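Local atomic coordinates of peptidoglycan-N-acetylglucosamine deacetylase BC_1974 (Bacillus cereus, PDB entry 5N1P), a protein that removes acetyl groups from the N-acetylglucosamine residues of peptidoglycan as a zinc-dependent hydrolase, releasing acetate. Residues A[63-66]-A[67-71]; A[142-145]-A[146-150]; A[188-192]-A[193-197]; A[20-23]-A[24-28]; A[153-156]-A[157-160]. All coordinates share one frame; numbering follows the deposited sequence.

Contact 1 (A[63-66]-A[67-71]). With ZN (zinc ion), chain F; 8GK (~{N}-oxidanylnaphthalene-1-carboxamide), chain E.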
# COMPACT_ATOMS: atom_id res chain seq x y z
N HIS A 63 -7.32 -12.30 0.10
CA HIS A 63 -5.99 -12.30 -0.53
C HIS A 63 -5.77 -13.60 -1.31
O HIS A 63 -4.65 -14.12 -1.38
CB HIS A 63 -4.90 -12.11 0.53
CG HIS A 63 -3.63 -11.51 0.01
ND1 HIS A 63 -2.72 -12.21 -0.76
CD2 HIS A 63 -3.09 -10.27 0.18
CE1 HIS A 63 -1.70 -11.44 -1.06
NE2 HIS A 63 -1.89 -10.26 -0.50
N ASN A 64 -6.86 -14.12 -1.88
CA ASN A 64 -6.83 -15.40 -2.58
C ASN A 64 -6.89 -15.18 -4.10
O ASN A 64 -7.90 -14.72 -4.61
CB ASN A 64 -8.00 -16.27 -2.11
CG ASN A 64 -7.99 -17.66 -2.74
OD1 ASN A 64 -8.11 -17.81 -3.96
ND2 ASN A 64 -7.88 -18.69 -1.90
N PHE A 65 -5.81 -15.50 -4.79
CA PHE A 65 -5.70 -15.29 -6.23
C PHE A 65 -6.85 -15.90 -7.03
O PHE A 65 -7.44 -15.25 -7.89
CB PHE A 65 -4.37 -15.86 -6.72
CG PHE A 65 -4.06 -15.54 -8.16
CD1 PHE A 65 -4.47 -16.37 -9.17
CD2 PHE A 65 -3.33 -14.40 -8.48
CE1 PHE A 65 -4.18 -16.08 -10.50
CE2 PHE A 65 -3.04 -14.10 -9.80
CZ PHE A 65 -3.46 -14.94 -10.81
N ALA A 66 -7.17 -17.16 -6.75
CA ALA A 66 -8.23 -17.85 -7.48
C ALA A 66 -9.60 -17.20 -7.27
O ALA A 66 -10.38 -17.05 -8.22
CB ALA A 66 -8.27 -19.32 -7.07
N LYS A 67 -9.91 -16.84 -6.03
CA LYS A 67 -11.18 -16.19 -5.73
C LYS A 67 -11.29 -14.81 -6.38
O LYS A 67 -12.32 -14.48 -6.96
CB LYS A 67 -11.37 -16.05 -4.21
CG LYS A 67 -11.62 -17.38 -3.50
CD LYS A 67 -11.79 -17.19 -2.00
CE LYS A 67 -12.08 -18.52 -1.31
NZ LYS A 67 -12.21 -18.35 0.17
N LEU A 68 -10.23 -14.02 -6.27
CA LEU A 68 -10.28 -12.65 -6.74
C LEU A 68 -10.37 -12.52 -8.25
O LEU A 68 -11.15 -11.72 -8.77
CB LEU A 68 -9.05 -11.88 -6.27
CG LEU A 68 -8.93 -11.69 -4.76
CD1 LEU A 68 -7.50 -11.29 -4.37
CD2 LEU A 68 -9.90 -10.62 -4.28
N TYR A 69 -9.56 -13.30 -8.96
CA TYR A 69 -9.39 -13.07 -10.39
C TYR A 69 -10.12 -14.10 -11.24
O TYR A 69 -10.99 -13.74 -12.03
CB TYR A 69 -7.89 -13.01 -10.72
CG TYR A 69 -7.22 -11.96 -9.86
CD1 TYR A 69 -7.63 -10.63 -9.90
CD2 TYR A 69 -6.20 -12.30 -8.98
CE1 TYR A 69 -7.04 -9.66 -9.10
CE2 TYR A 69 -5.60 -11.34 -8.17
CZ TYR A 69 -6.04 -10.02 -8.24
OH TYR A 69 -5.46 -9.07 -7.44
N LYS A 70 -9.80 -15.38 -11.05
CA LYS A 70 -10.48 -16.43 -11.82
C LYS A 70 -11.97 -16.51 -11.51
O LYS A 70 -12.80 -16.56 -12.42
CB LYS A 70 -9.82 -17.78 -11.55
CG LYS A 70 -8.32 -17.69 -11.42
CD LYS A 70 -7.66 -19.05 -11.39
CE LYS A 70 -6.16 -18.91 -11.47
NZ LYS A 70 -5.64 -19.06 -12.86
N ASN A 71 -12.31 -16.52 -10.23
CA ASN A 71 -13.71 -16.57 -9.81
C ASN A 71 -14.36 -15.19 -9.83
O ASN A 71 -15.57 -15.05 -9.61
CB ASN A 71 -13.83 -17.18 -8.41
CG ASN A 71 -13.36 -18.62 -8.36
OD1 ASN A 71 -13.00 -19.21 -9.38
ND2 ASN A 71 -13.36 -19.20 -7.16
ZN ZN F . -0.59 -8.57 -0.26
C1 8GK E . 1.02 -8.33 -2.81
C2 8GK E . 1.87 -9.02 -3.82
C3 8GK E . 2.24 -10.34 -3.57
C4 8GK E . 3.02 -11.02 -4.50
C5 8GK E . 3.42 -10.39 -5.68
C6 8GK E . 3.05 -9.07 -5.92
C7 8GK E . 2.27 -8.39 -4.99
C8 8GK E . 3.39 -12.33 -4.24
C9 8GK E . 2.99 -12.96 -3.06
C10 8GK E . 2.21 -12.28 -2.14
C11 8GK E . 1.84 -10.97 -2.40
O12 8GK E . -0.12 -8.74 -2.69
N13 8GK E . 1.48 -7.33 -2.06
O14 8GK E . 0.97 -7.23 -0.76
O HOH W 1 1.26 -9.83 0.25
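Ala66 O accepts Asn71 N at 2.8 Å, the shortest hydrogen bond between 63-66 and 67-71; spanning five residues rather than four, it marks a wider, pi-type turn near the C-terminal end of the short helix 65-70. The other end carries an N-cap. Asn64 stands just before the first turn, and with CG trans to its own N (chi1 -177°) the amide turns back to the helix, where OD1 takes Lys67 N at 2.9 Å. Asparagine suits the place, because its short carbonyl serves a first-turn N-H that has no earlier helical acceptor. The main chain of Asn64 contributes too, its O receiving Leu68 N at 2.9 Å. Lys67 rests its CG against OD1 of the cap and then runs on, extended, along the exposed side, touching Glu77 of helix 74-89.

One turn apart, Phe65 and Tyr69 make a T-shaped pair with planes at 65°. The edge of Tyr69 approaches a face of Phe65, its CD2 lying 3.6 Å from Phe65 CD2. The tyrosine hydroxyl, beyond the ring, is hydrogen-bonded to Pro99 O. Lys70 approaches the same phenyl ring from its rim, with CE near the ring plane.

His63, preceding the cap, belongs to the Asp-His-His metal site of the CE4 (NodB homology) deacetylases, shared with Asp10 and His59. Its NE2 binds zinc at 2.1 Å. A water also coordinates the ion, and the inhibitor's hydroxamate chelates it unevenly, O14 at 2.1 Å from zinc and O12 at 2.5 Å.

Contact 2 (A[142-145]-A[146-150])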
# COMPACT_ATOMS: atom_id res chain seq x y z
N ALA A 142 17.04 -4.97 6.68
CA ALA A 142 16.54 -3.61 6.49
C ALA A 142 17.46 -2.79 5.60
O ALA A 142 16.99 -2.05 4.72
CB ALA A 142 16.36 -2.91 7.84
N ALA A 143 18.77 -2.89 5.83
CA ALA A 143 19.74 -2.16 5.03
C ALA A 143 19.65 -2.58 3.56
O ALA A 143 19.75 -1.74 2.66
CB ALA A 143 21.15 -2.38 5.57
N GLN A 144 19.47 -3.87 3.33
CA GLN A 144 19.37 -4.41 1.97
C GLN A 144 18.08 -3.96 1.29
O GLN A 144 18.05 -3.62 0.12
CB GLN A 144 19.45 -5.94 1.99
CG GLN A 144 19.31 -6.59 0.62
CD GLN A 144 20.50 -6.38 -0.29
OE1 GLN A 144 20.35 -5.99 -1.45
NE2 GLN A 144 21.69 -6.67 0.22
N ILE A 145 16.99 -3.96 2.05
CA ILE A 145 15.72 -3.46 1.54
C ILE A 145 15.82 -1.98 1.18
O ILE A 145 15.34 -1.55 0.13
CB ILE A 145 14.61 -3.69 2.57
CG1 ILE A 145 14.35 -5.19 2.70
CG2 ILE A 145 13.33 -2.96 2.16
CD1 ILE A 145 13.53 -5.56 3.92
N ALA A 146 16.48 -1.21 2.04
CA ALA A 146 16.64 0.21 1.78
C ALA A 146 17.42 0.42 0.48
O ALA A 146 17.04 1.25 -0.34
CB ALA A 146 17.33 0.89 2.95
N GLN A 147 18.49 -0.35 0.26
CA GLN A 147 19.24 -0.16 -0.98
C GLN A 147 18.43 -0.64 -2.20
O GLN A 147 18.60 -0.10 -3.29
CB GLN A 147 20.61 -0.85 -0.94
CG GLN A 147 20.59 -2.35 -0.80
CD GLN A 147 21.85 -3.00 -1.35
OE1 GLN A 147 22.44 -2.50 -2.31
NE2 GLN A 147 22.29 -4.08 -0.73
N ASN A 148 17.57 -1.63 -2.01
CA ASN A 148 16.70 -2.07 -3.11
C ASN A 148 15.82 -0.92 -3.57
O ASN A 148 15.66 -0.68 -4.77
CB ASN A 148 15.82 -3.25 -2.71
CG ASN A 148 16.60 -4.53 -2.52
OD1 ASN A 148 17.77 -4.65 -2.91
ND2 ASN A 148 15.95 -5.52 -1.92
N VAL A 149 15.25 -0.21 -2.60
CA VAL A 149 14.41 0.93 -2.90
C VAL A 149 15.20 2.11 -3.46
O VAL A 149 14.86 2.65 -4.51
CB VAL A 149 13.63 1.39 -1.66
CG1 VAL A 149 12.88 2.68 -1.95
CG2 VAL A 149 12.67 0.30 -1.23
N LEU A 150 16.27 2.49 -2.75
CA LEU A 150 16.98 3.74 -3.04
C LEU A 150 17.57 3.79 -4.44
O LEU A 150 17.59 4.86 -5.07
CB LEU A 150 18.11 3.96 -2.02
CG LEU A 150 17.60 4.28 -0.61
CD1 LEU A 150 18.75 4.41 0.39
CD2 LEU A 150 16.73 5.53 -0.62
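Ile145, Gln144 and Ala146 carry most of this one-turn contact within helix 138-152, the crossover helix of the beta-alpha-beta unit between strands 126-127 and 157-163. Ile145 O accepts Val149 N at 3.0 Å, and Val149 CG2 lies against that carbonyl oxygen. Both residues are beta-branched and buried; Ile145 packs on Gln168 and Ala172 of helix 167-182, where its branched aliphatic side chain fills the buried side of the helix.

Ala146 is buried and offers only its methyl group. Its N donates to Ala142 O at 2.9 Å, and its CB touches the same oxygen at 3.4 Å. Ala142 meanwhile meets Ala171 of helix 167-182, a methyl-to-methyl approach beside the larger Ile145.

Gln144 works on the more open side. Its O receives Asn148 N at 3.0 Å, while Asn148 CG comes to 3.1 Å from the same oxygen. The end of the Gln144 side chain reaches the amide of Gln147, their planes 39° apart. Gln147 gets there because its CG lies between backbone N and carbonyl carbon (chi1 63°), which brings that carbon to 3.0 Å from Gln144 O before the chain stretches outward. Asn148 sends ND2 to Tyr133 OH and Ser128 O, tying the helix to the loop beyond strand 126-127.

The chemistry is thus divided by face: aliphatic groups meet the neighbouring helix, whereas neutral amides gather on the other side, Gln144 beside Gln147, with Asn148 committed to the loop, so the contact brings in no net charge.

Contact 3 (A[188-192]-A[193-197])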
# COMPACT_ATOMS: atom_id res chain seq x y z
N GLU A 188 4.48 11.76 0.44
CA GLU A 188 3.06 12.07 0.55
C GLU A 188 2.21 10.81 0.55
O GLU A 188 2.62 9.76 0.05
CB GLU A 188 2.60 12.96 -0.60
CG GLU A 188 3.15 14.38 -0.54
CD GLU A 188 2.37 15.33 -1.43
OE1 GLU A 188 2.02 14.93 -2.56
OE2 GLU A 188 2.12 16.48 -1.00
N ALA A 189 1.03 10.95 1.14
CA ALA A 189 0.02 9.91 1.02
C ALA A 189 -0.68 10.03 -0.32
O ALA A 189 -0.65 11.08 -0.95
CB ALA A 189 -0.98 10.00 2.14
N TYR A 190 -1.34 8.96 -0.73
CA TYR A 190 -2.27 9.04 -1.83
C TYR A 190 -3.40 9.97 -1.50
O TYR A 190 -3.86 10.04 -0.38
CB TYR A 190 -2.82 7.66 -2.18
CG TYR A 190 -3.89 7.65 -3.25
CD1 TYR A 190 -3.53 7.61 -4.60
CD2 TYR A 190 -5.25 7.66 -2.92
CE1 TYR A 190 -4.51 7.59 -5.60
CE2 TYR A 190 -6.22 7.64 -3.91
CZ TYR A 190 -5.84 7.60 -5.24
OH TYR A 190 -6.85 7.57 -6.19
N HIS A 191 -3.88 10.63 -2.54
CA HIS A 191 -4.92 11.66 -2.51
C HIS A 191 -5.97 11.42 -3.62
O HIS A 191 -5.65 11.49 -4.80
CB HIS A 191 -4.12 12.93 -2.60
CG HIS A 191 -3.56 13.39 -1.29
ND1 HIS A 191 -2.40 12.90 -0.74
CD2 HIS A 191 -3.80 14.56 -0.66
CE1 HIS A 191 -2.08 13.62 0.33
NE2 HIS A 191 -2.92 14.65 0.38
N GLU A 192 -7.18 11.01 -3.19
CA GLU A 192 -8.25 10.66 -4.13
C GLU A 192 -8.55 11.78 -5.12
O GLU A 192 -8.76 11.53 -6.31
CB GLU A 192 -9.54 10.27 -3.39
CG GLU A 192 -9.55 8.84 -2.88
CD GLU A 192 -10.79 8.46 -2.08
OE1 GLU A 192 -11.79 9.21 -2.08
OE2 GLU A 192 -10.76 7.39 -1.44
N GLU A 193 -8.54 13.02 -4.63
CA GLU A 193 -8.82 14.16 -5.49
C GLU A 193 -7.67 14.47 -6.45
O GLU A 193 -7.81 15.29 -7.36
CB GLU A 193 -9.12 15.40 -4.63
CG GLU A 193 -7.97 15.85 -3.73
CD GLU A 193 -7.88 15.09 -2.40
OE1 GLU A 193 -8.32 13.92 -2.33
OE2 GLU A 193 -7.38 15.68 -1.42
N SER A 194 -6.53 13.81 -6.24
CA SER A 194 -5.34 14.02 -7.06
C SER A 194 -4.87 12.72 -7.70
O SER A 194 -3.67 12.52 -7.92
CB SER A 194 -4.20 14.60 -6.23
OG SER A 194 -4.57 15.85 -5.66
N HIS A 195 -5.81 11.83 -8.00
CA HIS A 195 -5.48 10.54 -8.59
C HIS A 195 -4.70 10.67 -9.89
O HIS A 195 -5.01 11.52 -10.72
CB HIS A 195 -6.75 9.73 -8.86
CG HIS A 195 -6.48 8.40 -9.48
ND1 HIS A 195 -6.07 7.31 -8.74
CD2 HIS A 195 -6.55 7.97 -10.76
CE1 HIS A 195 -5.89 6.27 -9.54
NE2 HIS A 195 -6.18 6.65 -10.77
N PHE A 196 -3.68 9.84 -10.04
CA PHE A 196 -3.06 9.62 -11.34
C PHE A 196 -2.85 8.12 -11.47
O PHE A 196 -2.65 7.43 -10.47
CB PHE A 196 -1.75 10.40 -11.49
CG PHE A 196 -0.71 10.07 -10.46
CD1 PHE A 196 0.32 9.18 -10.75
CD2 PHE A 196 -0.75 10.65 -9.21
CE1 PHE A 196 1.28 8.88 -9.79
CE2 PHE A 196 0.20 10.35 -8.25
CZ PHE A 196 1.22 9.46 -8.54
N PRO A 197 -2.95 7.59 -12.70
CA PRO A 197 -2.87 6.14 -12.88
C PRO A 197 -1.48 5.57 -12.62
O PRO A 197 -0.46 6.09 -13.11
CB PRO A 197 -3.27 5.94 -14.35
CG PRO A 197 -3.97 7.21 -14.75
CD PRO A 197 -3.30 8.29 -13.95
O HOH W 2 -2.42 11.00 -5.13
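The chain turns sharply between His191 and Ser194, whose CA atoms are 5.1 Å apart. Ser194 N donates to His191 O at 2.9 Å. One residue on, His195 N reaches Glu192 O in a weak bond of 3.4 Å. Water 2 sits within the bend: it accepts from His191 N at 3.0 Å and gives a weak bond to Ser194 O.

These i to i+3 links make a short 3-10 turn around Glu192 and Glu193, in the loop that follows strand 185-187. Across its base Tyr190 OH and His195 ND1 share a hydrogen bond of 2.7 Å, in which either could be the donor. The two rings meet rim to rim with planes at 74°, neither covering the other, and the partner atom lies near the plane of each ring. Tyrosine fits here because its long ring spans the turn while remaining buried, with Tyr55 and Trp122 each edge-to-face with it. Glu192, extended beyond CG, accepts at OE2 from Tyr55 OH and Lys94 N. Glu193 folds back instead, its chi2 of -84° bringing OE2 to the rim of the His191 ring, 3.8 Å from CD2.

Contact 4 (A[20-23]-A[24-28])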
# COMPACT_ATOMS: atom_id res chain seq x y z
N LEU A 20 4.05 3.79 12.31
CA LEU A 20 3.37 5.07 12.39
C LEU A 20 4.18 6.09 13.18
O LEU A 20 4.23 7.27 12.82
CB LEU A 20 1.98 4.90 13.01
CG LEU A 20 0.99 4.23 12.07
CD1 LEU A 20 -0.27 3.85 12.81
CD2 LEU A 20 0.67 5.16 10.90
N ASN A 21 4.82 5.64 14.25
CA ASN A 21 5.65 6.53 15.05
C ASN A 21 6.87 6.99 14.26
O ASN A 21 7.26 8.15 14.32
CB ASN A 21 6.07 5.84 16.35
CG ASN A 21 4.88 5.58 17.27
OD1 ASN A 21 3.86 6.26 17.19
ND2 ASN A 21 5.02 4.59 18.14
N THR A 22 7.45 6.07 13.49
CA THR A 22 8.60 6.40 12.66
C THR A 22 8.23 7.43 11.59
O THR A 22 8.95 8.40 11.37
CB THR A 22 9.18 5.13 12.01
OG1 THR A 22 9.68 4.26 13.04
CG2 THR A 22 10.32 5.47 11.05
N LEU A 23 7.08 7.22 10.94
CA LEU A 23 6.61 8.15 9.92
C LEU A 23 6.38 9.55 10.51
O LEU A 23 6.77 10.56 9.92
CB LEU A 23 5.34 7.62 9.26
CG LEU A 23 5.56 6.35 8.42
CD1 LEU A 23 4.24 5.72 8.02
CD2 LEU A 23 6.40 6.70 7.19
N LYS A 24 5.76 9.59 11.69
CA LYS A 24 5.47 10.86 12.36
C LYS A 24 6.75 11.60 12.74
O LYS A 24 6.83 12.82 12.59
CB LYS A 24 4.62 10.63 13.60
CG LYS A 24 4.21 11.91 14.31
CD LYS A 24 3.42 11.63 15.58
CE LYS A 24 2.09 10.96 15.27
NZ LYS A 24 1.25 10.82 16.49
N GLN A 25 7.75 10.86 13.22
CA GLN A 25 9.03 11.44 13.63
C GLN A 25 9.80 12.05 12.45
O GLN A 25 10.68 12.90 12.65
CB GLN A 25 9.88 10.38 14.33
CG GLN A 25 9.41 10.06 15.74
CD GLN A 25 9.93 8.74 16.26
OE1 GLN A 25 10.78 8.10 15.64
NE2 GLN A 25 9.43 8.31 17.42
N HIS A 26 9.46 11.63 11.23
CA HIS A 26 10.07 12.20 10.03
C HIS A 26 9.07 13.02 9.22
O HIS A 26 9.36 13.40 8.08
CB HIS A 26 10.66 11.10 9.14
CG HIS A 26 11.80 10.35 9.76
ND1 HIS A 26 11.61 9.29 10.63
CD2 HIS A 26 13.13 10.49 9.62
CE1 HIS A 26 12.78 8.82 11.00
NE2 HIS A 26 13.72 9.53 10.41
N ASP A 27 7.91 13.29 9.81
CA ASP A 27 6.83 14.03 9.16
C ASP A 27 6.56 13.52 7.74
O ASP A 27 6.40 14.30 6.80
CB ASP A 27 7.14 15.53 9.13
CG ASP A 27 7.17 16.14 10.52
OD1 ASP A 27 6.14 16.06 11.22
OD2 ASP A 27 8.22 16.70 10.91
N ALA A 28 6.52 12.20 7.61
CA ALA A 28 6.24 11.56 6.34
C ALA A 28 4.82 11.03 6.35
O ALA A 28 4.35 10.56 7.38
CB ALA A 28 7.22 10.44 6.07
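The His26 imidazole meets Thr22 at its edge: ND1 donates to Thr22 O at 2.9 Å, almost straight at 174°, with the oxygen in the ring plane. Thr22 runs alongside, its CG2 at 4.1 Å from His26 ND1, and the His26 side chain also touches Leu177 of helix 167-182. Histidine suits this position because its ND1 can return to a carbonyl of the last turn, an acceptor that His26 N serves only weakly. A second flat group, the Gln25 amide, is carried past Asn21 O, with CD at 3.4 Å from that oxygen, while Gln25 N makes the regular helical bond to it.

Leu23 O is gripped twice, by His26 N at 3.2 Å and by Ala28 N at 2.8 Å, which arrive from opposite faces of its carbonyl plane. Beyond the turn the Leu23 side chain meets Ala28 again, CD2 to CB at 4.0 Å. Both are buried apolar groups, Leu23 reaching Phe32 of strand 31-34 and Ala28 reaching Leu177.

Asp27, with its positive phi of 47°, reverses the chain, and Asp27 N bonds back to Lys24 O. Together with the bond from Ala28 N to Leu23 O this is a Schellman motif, here ending helix 16-25 within the beta-alpha-beta unit that leads from strand 2-9 to strand 31-34.

Contact 5 (A[153-156]-A[157-160])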
# COMPACT_ATOMS: atom_id res chain seq x y z
N ALA A 153 14.92 4.31 -7.36
CA ALA A 153 14.20 5.58 -7.34
C ALA A 153 14.82 6.60 -8.29
O ALA A 153 15.87 7.17 -7.99
CB ALA A 153 14.15 6.14 -5.93
N THR A 154 14.16 6.84 -9.42
CA THR A 154 14.70 7.72 -10.45
C THR A 154 13.66 8.72 -10.99
O THR A 154 13.99 9.86 -11.32
CB THR A 154 15.24 6.91 -11.63
OG1 THR A 154 14.22 6.04 -12.12
CG2 THR A 154 16.42 6.07 -11.19
N LYS A 155 12.41 8.27 -11.07
CA LYS A 155 11.31 9.05 -11.65
C LYS A 155 10.77 10.11 -10.68
O LYS A 155 10.94 9.98 -9.47
CB LYS A 155 10.17 8.13 -12.08
CG LYS A 155 10.60 6.89 -12.85
CD LYS A 155 9.46 5.89 -12.93
CE LYS A 155 10.00 4.49 -13.12
NZ LYS A 155 11.05 4.18 -12.11
N PRO A 156 10.12 11.16 -11.22
CA PRO A 156 9.51 12.21 -10.40
C PRO A 156 8.49 11.66 -9.41
O PRO A 156 8.41 12.16 -8.29
CB PRO A 156 8.82 13.11 -11.44
CG PRO A 156 9.60 12.90 -12.68
CD PRO A 156 10.01 11.46 -12.66
N GLN A 157 7.72 10.67 -9.83
CA GLN A 157 6.79 9.96 -8.95
C GLN A 157 7.19 8.50 -8.84
O GLN A 157 7.36 7.82 -9.85
CB GLN A 157 5.35 10.07 -9.45
CG GLN A 157 4.82 11.48 -9.52
CD GLN A 157 4.20 11.77 -10.86
OE1 GLN A 157 4.91 11.94 -11.86
NE2 GLN A 157 2.88 11.83 -10.91
N GLU A 158 7.34 8.02 -7.61
CA GLU A 158 7.61 6.61 -7.39
C GLU A 158 6.65 6.07 -6.35
O GLU A 158 6.38 6.72 -5.34
CB GLU A 158 9.05 6.38 -6.91
CG GLU A 158 10.12 6.80 -7.92
CD GLU A 158 10.40 5.74 -8.98
OE1 GLU A 158 9.65 4.74 -9.07
OE2 GLU A 158 11.37 5.90 -9.75
N VAL A 159 6.10 4.88 -6.62
CA VAL A 159 5.19 4.22 -5.68
C VAL A 159 5.88 2.97 -5.19
O VAL A 159 6.19 2.08 -5.97
CB VAL A 159 3.85 3.88 -6.34
CG1 VAL A 159 2.94 3.12 -5.36
CG2 VAL A 159 3.19 5.15 -6.85
N ILE A 160 6.14 2.91 -3.89
CA ILE A 160 7.02 1.89 -3.33
C ILE A 160 6.23 0.81 -2.59
O ILE A 160 5.49 1.12 -1.65
CB ILE A 160 8.04 2.51 -2.38
CG1 ILE A 160 8.86 3.57 -3.14
CG2 ILE A 160 8.92 1.44 -1.78
CD1 ILE A 160 9.50 4.59 -2.23
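Hydrogen bonds from the backbone converge on Glu158 OE2, which takes Thr154 N at 3.0 Å and Lys155 N at 2.9 Å. Both N-H groups meet the anti side of the carboxylate, somewhat out of its plane. Glu158 attains this position by bending at chi2 (-82°), which folds the carboxylate back from the strand toward the preceding loop.

The charged interaction uses the same oxygen. Lys155 NZ forms a salt bridge with OE2 at 2.9 Å, arriving on the syn side, and adds a weak bond to OE1 at 3.4 Å. OE2 is therefore held by three donors, while OE1 is also bound by Thr125 OG1. For a buried acid this supply of N-H groups and positive charge should favour the ionised form. Glutamate is long enough to reach loop and threonine at once.

Van der Waals contact accompanies the ion pair: the Lys155 methylenes pass beside the carboxylate, CG at 3.3 Å from Glu158 OE2, before chi4 turns NZ inward.

The loop thus fastened joins helix 138-152 to strand 157-163, which is flanked by strands 2-9 and 126-127 in the parallel sheet, while Ala153 packs on Leu180 of helix 167-182.

Overall arrangement
From the N terminus the order is contact 4, contact 1, contact 2, contact 5 and contact 3. Each is local and closes before the next opens, so none nest or cross. Contact 4 ends the first crossover helix; contact 1 starts the short helix beside the zinc site, on the opposite side of the chain's centre, about 19 Å away between nearest atoms. Contacts 2 and 5 lie on a consecutive helix and strand and touch, Val149 CG1 to Ile160 CD1 at 3.9 Å, joining helix 138-152 to the sheet. Contact 5 closes the loop between them. Contact 3 bends the loop after strand 185-187 and meets contact 5 where Phe196 CE1 packs on Gln157 NE2 at 3.5 Å.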